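Local coordinates for protein serine proteinase inhibitor 1 (Myxoma virus, PDB 6BJ5) that inhibits serine proteases as a viral serpin and is important for virulence, this chain being its C-terminal piece, with the presumed reactive bond near its start, at residues K14-L19 and F30-T35. Residues are numbered along the deposited sequence; the frame is centred on the assembly and turned at random.
Sequences KPFMFL and FMGTIT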
ATOM      1  N   LYS B  14     -12.181  -9.521  16.045  1.00 23.01           N
ATOM      2  CA  LYS B  14     -11.219 -10.581  15.805  1.00 26.90           C
ATOM      3  C   LYS B  14     -10.376 -10.141  14.610  1.00 27.75           C
ATOM      4  O   LYS B  14     -10.759  -9.181  13.925  1.00 24.57           O
ATOM      5  CB  LYS B  14     -11.938 -11.917  15.562  1.00 21.85           C
ATOM      6  CG  LYS B  14     -13.154 -11.860  14.634  1.00 31.07           C
ATOM      7  CD  LYS B  14     -13.708 -13.269  14.373  1.00 29.62           C
ATOM      8  CE  LYS B  14     -14.987 -13.270  13.525  1.00 33.84           C
ATOM      9  NZ  LYS B  14     -16.114 -12.567  14.210  1.00 43.57           N
ATOM     10  N   PRO B  15      -9.241 -10.784  14.330  1.00 22.88           N
ATOM     11  CA  PRO B  15      -8.410 -10.350  13.196  1.00 32.80           C
ATOM     12  C   PRO B  15      -9.205 -10.197  11.913  1.00 32.03           C
ATOM     13  O   PRO B  15     -10.039 -11.039  11.562  1.00 40.57           O
ATOM     14  CB  PRO B  15      -7.360 -11.462  13.079  1.00 31.96           C
ATOM     15  CG  PRO B  15      -7.198 -11.948  14.448  1.00 27.35           C
ATOM     16  CD  PRO B  15      -8.583 -11.860  15.091  1.00 24.64           C
ATOM     17  N   PHE B  16      -8.965  -9.089  11.221  1.00 31.34           N
ATOM     18  CA  PHE B  16      -9.733  -8.762  10.032  1.00 33.64           C
ATOM     19  C   PHE B  16      -8.826  -8.112   8.997  1.00 29.17           C
ATOM     20  O   PHE B  16      -7.637  -7.881   9.230  1.00 34.97           O
ATOM     21  CB  PHE B  16     -10.925  -7.872  10.377  1.00 23.95           C
ATOM     22  CG  PHE B  16     -10.547  -6.520  10.911  1.00 22.71           C
ATOM     23  CD1 PHE B  16     -10.350  -5.452  10.053  1.00 19.93           C
ATOM     24  CD2 PHE B  16     -10.427  -6.309  12.279  1.00 18.44           C
ATOM     25  CE1 PHE B  16     -10.038  -4.198  10.546  1.00 20.49           C
ATOM     26  CE2 PHE B  16     -10.103  -5.060  12.773  1.00 25.14           C
ATOM     27  CZ  PHE B  16      -9.908  -3.996  11.905  1.00 11.65           C
ATOM     28  N   MET B  17      -9.392  -7.876   7.819  1.00 25.54           N
ATOM     29  CA  MET B  17      -8.675  -7.299   6.693  1.00 33.81           C
ATOM     30  C   MET B  17      -9.428  -6.075   6.191  1.00 36.35           C
ATOM     31  O   MET B  17     -10.664  -6.061   6.174  1.00 29.26           O
ATOM     32  CB  MET B  17      -8.510  -8.332   5.555  1.00 26.12           C
ATOM     33  CG  MET B  17      -7.896  -7.749   4.294  1.00 33.19           C
ATOM     34  SD  MET B  17      -7.664  -8.932   2.959  1.00 30.11           S
ATOM     35  CE  MET B  17      -6.192  -9.777   3.493  1.00 17.84           C
ATOM     36  N   PHE B  18      -8.690  -5.042   5.781  1.00 22.38           N
ATOM     37  CA  PHE B  18      -9.330  -3.925   5.109  1.00 23.08           C
ATOM     38  C   PHE B  18      -8.588  -3.622   3.812  1.00 17.17           C
ATOM     39  O   PHE B  18      -7.386  -3.870   3.680  1.00 20.31           O
ATOM     40  CB  PHE B  18      -9.422  -2.677   6.002  1.00 18.98           C
ATOM     41  CG  PHE B  18      -8.095  -2.095   6.337  1.00 25.80           C
ATOM     42  CD1 PHE B  18      -7.515  -1.158   5.509  1.00 22.18           C
ATOM     43  CD2 PHE B  18      -7.412  -2.513   7.458  1.00 17.58           C
ATOM     44  CE1 PHE B  18      -6.291  -0.657   5.788  1.00 26.32           C
ATOM     45  CE2 PHE B  18      -6.190  -2.006   7.734  1.00 25.53           C
ATOM     46  CZ  PHE B  18      -5.619  -1.080   6.897  1.00 25.45           C
ATOM     47  N   LEU B  19      -9.334  -3.069   2.863  1.00 17.39           N
ATOM     48  CA  LEU B  19      -8.843  -2.718   1.540  1.00 18.49           C
ATOM     49  C   LEU B  19      -9.420  -1.346   1.256  1.00 25.74           C
ATOM     50  O   LEU B  19     -10.637  -1.161   1.350  1.00 34.56           O
ATOM     51  CB  LEU B  19      -9.334  -3.723   0.499  1.00 23.44           C
ATOM     52  CG  LEU B  19      -8.961  -5.174   0.785  1.00 29.37           C
ATOM     53  CD1 LEU B  19     -10.209  -6.006   0.688  1.00 40.43           C
ATOM     54  CD2 LEU B  19      -8.003  -5.641  -0.235  1.00 21.15           C
ATOM     55  N   PHE B  30      -4.749   1.011  -0.720  1.00 20.24           N
ATOM     56  CA  PHE B  30      -4.171   0.568   0.538  1.00 22.03           C
ATOM     57  C   PHE B  30      -4.863  -0.699   1.017  1.00 26.43           C
ATOM     58  O   PHE B  30      -6.056  -0.909   0.785  1.00 23.36           O
ATOM     59  CB  PHE B  30      -4.285   1.630   1.647  1.00 19.40           C
ATOM     60  CG  PHE B  30      -3.564   2.907   1.342  1.00 21.75           C
ATOM     61  CD1 PHE B  30      -2.204   3.008   1.565  1.00 23.62           C
ATOM     62  CD2 PHE B  30      -4.235   3.997   0.808  1.00 24.60           C
ATOM     63  CE1 PHE B  30      -1.515   4.189   1.282  1.00 29.63           C
ATOM     64  CE2 PHE B  30      -3.560   5.177   0.523  1.00 36.18           C
ATOM     65  CZ  PHE B  30      -2.194   5.278   0.765  1.00 28.51           C
ATOM     66  N   MET B  31      -4.104  -1.494   1.762  1.00 19.94           N
ATOM     67  CA  MET B  31      -4.563  -2.718   2.380  1.00 13.94           C
ATOM     68  C   MET B  31      -3.916  -2.854   3.741  1.00 26.81           C
ATOM     69  O   MET B  31      -2.834  -2.313   3.994  1.00 22.82           O
ATOM     70  CB  MET B  31      -4.094  -3.963   1.658  1.00 14.90           C
ATOM     71  CG  MET B  31      -4.602  -4.303   0.338  1.00 27.51           C
ATOM     72  SD  MET B  31      -3.617  -5.793   0.096  1.00 28.16           S
ATOM     73  CE  MET B  31      -4.484  -6.969   1.139  1.00 35.16           C
ATOM     74  N   GLY B  32      -4.531  -3.688   4.571  1.00 28.40           N
ATOM     75  CA  GLY B  32      -3.885  -4.098   5.797  1.00 24.79           C
ATOM     76  C   GLY B  32      -4.647  -5.195   6.496  1.00 16.83           C
ATOM     77  O   GLY B  32      -5.842  -5.400   6.259  1.00 21.89           O
ATOM     78  N   THR B  33      -3.935  -5.892   7.380  1.00 21.28           N
ATOM     79  CA  THR B  33      -4.549  -6.830   8.310  1.00 26.97           C
ATOM     80  C   THR B  33      -4.290  -6.346   9.722  1.00 35.73           C
ATOM     81  O   THR B  33      -3.213  -5.819  10.027  1.00 29.95           O
ATOM     82  CB  THR B  33      -4.012  -8.241   8.183  1.00 18.83           C
ATOM     83  OG1 THR B  33      -2.585  -8.199   8.206  1.00 21.99           O
ATOM     84  CG2 THR B  33      -4.500  -8.850   6.894  1.00 23.63           C
ATOM     85  N   ILE B  34      -5.292  -6.527  10.572  1.00 38.95           N
ATOM     86  CA  ILE B  34      -5.255  -6.137  11.975  1.00 28.61           C
ATOM     87  C   ILE B  34      -5.527  -7.375  12.825  1.00 28.51           C
ATOM     88  O   ILE B  34      -6.665  -7.857  12.876  1.00 23.89           O
ATOM     89  CB  ILE B  34      -6.266  -5.024  12.235  1.00 15.57           C
ATOM     90  CG1 ILE B  34      -5.755  -3.783  11.541  1.00 12.94           C
ATOM     91  CG2 ILE B  34      -6.464  -4.770  13.694  1.00 23.38           C
ATOM     92  CD1 ILE B  34      -6.749  -2.737  11.545  1.00 37.23           C
ATOM     93  N   THR B  35      -4.491  -7.885  13.501  1.00 23.70           N
ATOM     94  CA  THR B  35      -4.593  -9.097  14.302  1.00 32.65           C
ATOM     95  C   THR B  35      -4.492  -8.849  15.802  1.00 39.78           C
ATOM     96  O   THR B  35      -4.649  -9.795  16.581  1.00 45.21           O
ATOM     97  CB  THR B  35      -3.481 -10.093  13.920  1.00 36.92           C
ATOM     98  OG1 THR B  35      -2.212  -9.537  14.277  1.00 36.40           O
ATOM     99  CG2 THR B  35      -3.472 -10.416  12.438  1.00 45.65           C
TER
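The carbonyl oxygen of Gly-32 accepts a hydrogen bond from Phe-18 N at 2.9 Å, nearly straight, with an N-H...O angle of 169°. The same oxygen is also approached by CA of Met-17, in a CA-H...O contact of 3.4 Å. The return bond runs from Gly-32 N to Phe-18 O. Phe-16 and Ile-34 form a second hydrogen-bonded pair, with Ile-34 N 3.0 Å from Phe-16 O. Beyond it, Pro-15 CA comes close to Ile-34 O, where the pairing gives way to loop.

Phe-18 and Phe-16 lie on one face of the sheet. In Phe-18, CG sits between the backbone N and the carbonyl carbon (chi1 66°). This swings the ring across to the partner strand, where it lies over Gly-32. Gly-32 CA is 4.0 Å from the ring centroid, a CH-pi contact over the ring face. Phe-16 turns the same way, and CB of Ile-34 meets one face of its ring toward the rim. The CD1 methyl of Ile-34 reaches Phe-16 CZ at 3.4 Å and also touches Phe-18 CE2 at 3.9 Å, so it bridges the two rings.

On the other face, Met-17 bends at chi3 (-78°), and its CE methyl touches Thr-33 CG2 and Met-31 CE. Leu-19 CD2 packs against Met-31 CG at 3.7 Å.

The larger chain of the inhibitor packs against this contact. Its Phe-251 meets the Phe-18 ring, and the backbone O of its Asp-31 accepts a hydrogen bond from Thr-35 OG1. One of its strands continues the sheet. The contact joins the open-end halves of an antiparallel beta hairpin, strands 16-22 and 27-34, the C-terminal hairpin of serpin sheet B (s4B-s5B), built into the body of the inhibitor.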